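Local coordinates for protein H127A/Y244A mutant of alginate lyase AlyC3 in complex with dimannuronate (Psychromonas sp., PDB 7C8F) that probably cleaves alginate by beta-elimination as a polysaccharide lyase family 7 enzyme, here an engineered double mutant holding dimannuronate, at residues 136-148 and 158-170. Numbering follows the deposited sequence.
Sequences HNVPHPLLRVVWK and FWAMVKNNAVICK. With BEM (beta-D-mannopyranuronic acid), chain D; BEM (beta-D-mannopyranuronic acid), chain C.
His-140 reaches across to the loop of 158-170, beside antiparallel strands 143-148 and 158-163 of the beta-jelly roll of PL7 lyases. Its ring bonds at both nitrogens. NE2 of His-140 accepts from the backbone N of Cys-169 at 3.0 Å, close to the ring plane. ND1 of His-140 donates to carboxylate oxygen O6B of mannuronate chain D, 2.8 Å away. With CG of His-140 anti to its carbonyl carbon (chi1 -51°), the ring stands between loop and sugar. CE of Lys-163 comes obliquely to CD2 of His-140, and NZ of Lys-163 is gripped by OD1 of Asn-165 and O of Val-167. Replacing His-140 by alanine is likely to leave O6B without one of its donors and Cys-169 N without its acceptor. Lys-170 runs past the imidazole in the opposite direction, its CG 3.7 Å from CE1 of His-140. Its extended chain brings NZ between the sugars, with bonds to O6B of chain D and O3 of chain C. Gln-124, Arg-77, Tyr-189 and Gln-117 also bind the disaccharide. Farther along, Arg-144 pairs with Met-161, and its guanidinium, salt-bridged to Glu-119, turns one face to C3 and O3 of the chain D sugar. On the other sheet face, CD1 of Leu-143 meets CB of Ala-160 at 3.6 Å. Lys-148 lays CB obliquely against the Trp-159 indole, whose NE1 donates to a water that in turn donates to O of Lys-148.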
# COMPACT_ATOMS: atom_id res chain seq x y z
N HIS B 136 -1.01 3.44 8.09
CA HIS B 136 -1.52 3.75 6.75
C HIS B 136 -2.87 3.08 6.49
O HIS B 136 -3.15 2.57 5.40
CB HIS B 136 -0.49 3.44 5.65
CG HIS B 136 0.68 4.38 5.67
ND1 HIS B 136 0.53 5.74 5.57
CD2 HIS B 136 2.01 4.15 5.77
CE1 HIS B 136 1.72 6.32 5.60
NE2 HIS B 136 2.64 5.38 5.73
N ASN B 137 -3.73 3.09 7.51
CA ASN B 137 -5.10 2.63 7.35
C ASN B 137 -5.79 3.38 6.21
O ASN B 137 -5.62 4.59 6.05
CB ASN B 137 -5.85 2.90 8.65
CG ASN B 137 -7.34 2.68 8.52
OD1 ASN B 137 -8.11 3.63 8.31
ND2 ASN B 137 -7.76 1.43 8.61
N VAL B 138 -6.59 2.66 5.43
CA VAL B 138 -7.43 3.26 4.41
C VAL B 138 -8.84 3.37 4.98
O VAL B 138 -9.40 2.34 5.40
CB VAL B 138 -7.40 2.43 3.11
CG1 VAL B 138 -8.40 2.95 2.09
CG2 VAL B 138 -5.98 2.46 2.54
N PRO B 139 -9.44 4.57 5.06
CA PRO B 139 -10.69 4.72 5.82
C PRO B 139 -11.94 4.34 5.03
O PRO B 139 -12.96 5.03 5.09
CB PRO B 139 -10.69 6.21 6.19
CG PRO B 139 -10.02 6.86 5.03
CD PRO B 139 -8.93 5.87 4.59
N HIS B 140 -11.85 3.25 4.28
CA HIS B 140 -12.92 2.74 3.44
C HIS B 140 -12.86 1.23 3.65
O HIS B 140 -11.76 0.64 3.55
CB HIS B 140 -12.71 3.04 1.96
CG HIS B 140 -12.40 4.47 1.64
ND1 HIS B 140 -13.37 5.46 1.65
CD2 HIS B 140 -11.25 5.08 1.28
CE1 HIS B 140 -12.82 6.62 1.32
NE2 HIS B 140 -11.53 6.42 1.09
N PRO B 141 -13.97 0.56 3.93
CA PRO B 141 -13.95 -0.91 3.99
C PRO B 141 -13.86 -1.49 2.59
O PRO B 141 -14.32 -0.91 1.61
CB PRO B 141 -15.29 -1.26 4.64
CG PRO B 141 -16.17 -0.13 4.31
CD PRO B 141 -15.31 1.11 4.16
N LEU B 142 -13.24 -2.68 2.51
CA LEU B 142 -13.25 -3.40 1.25
C LEU B 142 -14.67 -3.75 0.84
O LEU B 142 -15.03 -3.62 -0.34
CB LEU B 142 -12.41 -4.68 1.36
CG LEU B 142 -12.43 -5.58 0.13
CD1 LEU B 142 -11.86 -4.86 -1.09
CD2 LEU B 142 -11.68 -6.87 0.38
N LEU B 143 -15.50 -4.19 1.79
CA LEU B 143 -16.85 -4.66 1.50
C LEU B 143 -17.79 -4.21 2.59
O LEU B 143 -17.48 -4.38 3.78
CB LEU B 143 -16.86 -6.20 1.43
CG LEU B 143 -18.26 -6.85 1.41
CD1 LEU B 143 -19.00 -6.54 0.10
CD2 LEU B 143 -18.15 -8.37 1.63
N ARG B 144 -18.95 -3.77 2.18
CA ARG B 144 -20.07 -3.59 3.04
C ARG B 144 -21.26 -4.38 2.41
O ARG B 144 -21.57 -4.19 1.29
CB ARG B 144 -20.49 -2.14 3.24
CG ARG B 144 -19.51 -1.28 3.98
CD ARG B 144 -20.13 0.07 4.31
NE ARG B 144 -20.55 0.81 3.14
CZ ARG B 144 -21.76 1.26 2.92
NH1 ARG B 144 -22.70 1.04 3.77
NH2 ARG B 144 -22.04 1.88 1.82
N VAL B 145 -21.87 -5.26 3.17
CA VAL B 145 -23.07 -5.96 2.76
C VAL B 145 -24.18 -5.21 3.50
O VAL B 145 -24.20 -5.15 4.68
CB VAL B 145 -23.08 -7.46 3.09
CG1 VAL B 145 -24.38 -8.07 2.57
CG2 VAL B 145 -21.90 -8.15 2.43
N VAL B 146 -25.09 -4.66 2.71
CA VAL B 146 -26.14 -3.82 3.22
C VAL B 146 -27.54 -4.14 2.77
O VAL B 146 -27.73 -4.77 1.79
CB VAL B 146 -25.90 -2.34 2.78
CG1 VAL B 146 -24.50 -1.91 3.08
CG2 VAL B 146 -26.20 -2.10 1.30
N TRP B 147 -28.50 -3.62 3.53
CA TRP B 147 -29.90 -3.60 3.16
C TRP B 147 -30.03 -2.14 2.79
O TRP B 147 -29.61 -1.30 3.51
CB TRP B 147 -30.86 -3.95 4.27
CG TRP B 147 -32.30 -3.86 3.86
CD1 TRP B 147 -33.06 -4.86 3.42
CD2 TRP B 147 -33.13 -2.70 3.86
NE1 TRP B 147 -34.30 -4.43 3.12
CE2 TRP B 147 -34.37 -3.09 3.38
CE3 TRP B 147 -32.94 -1.38 4.20
CZ2 TRP B 147 -35.42 -2.23 3.26
CZ3 TRP B 147 -33.99 -0.53 4.08
CH2 TRP B 147 -35.21 -0.97 3.61
N LYS B 148 -30.57 -1.84 1.62
CA LYS B 148 -30.68 -0.47 1.15
C LYS B 148 -32.12 -0.14 0.81
O LYS B 148 -32.77 -0.89 0.08
CB LYS B 148 -29.77 -0.21 -0.06
CG LYS B 148 -29.73 1.25 -0.50
CD LYS B 148 -28.58 1.50 -1.47
CE LYS B 148 -28.54 2.96 -1.94
NZ LYS B 148 -28.18 3.90 -0.84
N PHE B 158 -30.63 -6.36 -0.89
CA PHE B 158 -29.28 -6.49 -0.35
C PHE B 158 -28.28 -6.14 -1.44
O PHE B 158 -28.48 -6.47 -2.61
CB PHE B 158 -29.03 -7.95 0.03
CG PHE B 158 -29.84 -8.44 1.19
CD1 PHE B 158 -29.87 -7.74 2.39
CD2 PHE B 158 -30.56 -9.62 1.08
CE1 PHE B 158 -30.59 -8.23 3.47
CE2 PHE B 158 -31.29 -10.11 2.15
CZ PHE B 158 -31.31 -9.40 3.34
N TRP B 159 -27.18 -5.49 -1.04
CA TRP B 159 -26.13 -5.10 -1.98
C TRP B 159 -24.78 -5.37 -1.36
O TRP B 159 -24.61 -5.25 -0.14
CB TRP B 159 -26.17 -3.60 -2.32
CG TRP B 159 -27.46 -3.14 -2.93
CD1 TRP B 159 -28.58 -2.77 -2.26
CD2 TRP B 159 -27.76 -3.02 -4.33
NE1 TRP B 159 -29.57 -2.41 -3.15
CE2 TRP B 159 -29.09 -2.57 -4.42
CE3 TRP B 159 -27.04 -3.26 -5.50
CZ2 TRP B 159 -29.72 -2.35 -5.65
CZ3 TRP B 159 -27.67 -3.04 -6.73
CH2 TRP B 159 -28.99 -2.59 -6.78
N ALA B 160 -23.80 -5.69 -2.21
CA ALA B 160 -22.39 -5.67 -1.82
C ALA B 160 -21.76 -4.41 -2.40
O ALA B 160 -21.72 -4.23 -3.62
CB ALA B 160 -21.67 -6.91 -2.35
N MET B 161 -21.29 -3.53 -1.52
CA MET B 161 -20.61 -2.31 -1.90
C MET B 161 -19.12 -2.60 -1.77
O MET B 161 -18.62 -2.77 -0.65
CB MET B 161 -21.02 -1.17 -0.97
CG MET B 161 -22.54 -0.98 -0.85
SD MET B 161 -23.30 -0.61 -2.44
CE MET B 161 -24.95 -0.09 -1.94
N VAL B 162 -18.41 -2.67 -2.88
CA VAL B 162 -17.02 -3.12 -2.91
C VAL B 162 -16.13 -1.95 -3.28
O VAL B 162 -16.27 -1.38 -4.38
CB VAL B 162 -16.84 -4.31 -3.86
CG1 VAL B 162 -15.37 -4.74 -3.90
CG2 VAL B 162 -17.73 -5.47 -3.43
N LYS B 163 -15.21 -1.59 -2.39
CA LYS B 163 -14.21 -0.60 -2.72
C LYS B 163 -13.25 -1.21 -3.73
O LYS B 163 -12.71 -2.31 -3.49
CB LYS B 163 -13.49 -0.23 -1.41
CG LYS B 163 -12.22 0.60 -1.53
CD LYS B 163 -12.45 2.03 -2.05
CE LYS B 163 -11.18 2.86 -1.74
NZ LYS B 163 -11.15 4.20 -2.39
N ASN B 164 -13.06 -0.54 -4.87
CA ASN B 164 -12.42 -1.13 -6.05
C ASN B 164 -11.02 -0.57 -6.33
O ASN B 164 -10.52 -0.72 -7.45
CB ASN B 164 -13.31 -0.96 -7.28
CG ASN B 164 -13.08 -2.02 -8.33
OD1 ASN B 164 -12.65 -3.13 -8.02
ND2 ASN B 164 -13.36 -1.69 -9.58
N ASN B 165 -10.42 0.11 -5.36
CA ASN B 165 -9.00 0.46 -5.40
C ASN B 165 -8.56 0.62 -3.95
O ASN B 165 -9.36 0.41 -3.03
CB ASN B 165 -8.75 1.70 -6.28
CG ASN B 165 -9.52 2.94 -5.80
OD1 ASN B 165 -9.66 3.17 -4.60
ND2 ASN B 165 -10.00 3.74 -6.76
N ALA B 166 -7.29 0.97 -3.74
CA ALA B 166 -6.77 1.14 -2.38
C ALA B 166 -6.49 2.61 -2.05
O ALA B 166 -5.62 2.92 -1.24
CB ALA B 166 -5.54 0.26 -2.16
N VAL B 167 -7.24 3.53 -2.69
CA VAL B 167 -6.96 4.95 -2.60
C VAL B 167 -7.74 5.57 -1.45
O VAL B 167 -8.93 5.27 -1.26
CB VAL B 167 -7.31 5.63 -3.93
CG1 VAL B 167 -7.04 7.17 -3.87
CG2 VAL B 167 -6.54 4.98 -5.06
N ILE B 168 -7.09 6.45 -0.70
CA ILE B 168 -7.78 7.22 0.33
C ILE B 168 -8.49 8.39 -0.33
O ILE B 168 -7.83 9.25 -0.94
CB ILE B 168 -6.81 7.70 1.42
CG1 ILE B 168 -6.16 6.50 2.10
CG2 ILE B 168 -7.56 8.54 2.46
CD1 ILE B 168 -5.19 6.88 3.19
N CYS B 169 -9.82 8.44 -0.22
CA CYS B 169 -10.63 9.39 -0.97
C CYS B 169 -11.35 10.41 -0.10
O CYS B 169 -12.09 11.24 -0.63
CB CYS B 169 -11.65 8.66 -1.85
SG CYS B 169 -10.93 7.76 -3.22
N LYS B 170 -11.16 10.36 1.22
CA LYS B 170 -11.80 11.30 2.12
C LYS B 170 -10.89 11.50 3.32
O LYS B 170 -9.93 10.76 3.54
CB LYS B 170 -13.17 10.81 2.57
CG LYS B 170 -13.11 9.60 3.49
CD LYS B 170 -14.49 8.97 3.71
CE LYS B 170 -14.39 7.80 4.68
NZ LYS B 170 -15.71 7.11 4.88
C1 BEM D . -17.87 4.39 6.11
C2 BEM D . -19.29 4.89 5.85
O2 BEM D . -19.28 6.28 5.59
C3 BEM D . -19.82 4.22 4.60
O3 BEM D . -21.03 4.78 4.21
C4 BEM D . -18.92 4.63 3.49
O4 BEM D . -19.47 4.31 2.24
C5 BEM D . -17.60 4.01 3.75
O5 BEM D . -17.14 4.59 4.94
C6 BEM D . -16.68 4.31 2.64
O6B BEM D . -15.93 5.25 2.73
O6A BEM D . -16.60 3.45 1.81
C1 BEM C . -14.74 4.06 10.13
C2 BEM C . -14.07 4.78 8.98
O2 BEM C . -13.25 3.89 8.25
C3 BEM C . -15.11 5.42 8.09
O3 BEM C . -14.51 5.97 6.96
C4 BEM C . -16.19 4.43 7.68
O4 BEM C . -17.27 5.17 7.14
C5 BEM C . -16.69 3.68 8.89
O5 BEM C . -15.66 3.11 9.67
C6 BEM C . -17.51 2.57 8.37
O6B BEM C . -17.00 1.46 8.27
O6A BEM C . -18.71 2.75 8.22
O1 BEM C . -13.80 3.31 10.88
O HOH W 1 -16.98 -0.94 0.65
O HOH W 2 -32.28 -1.53 -2.56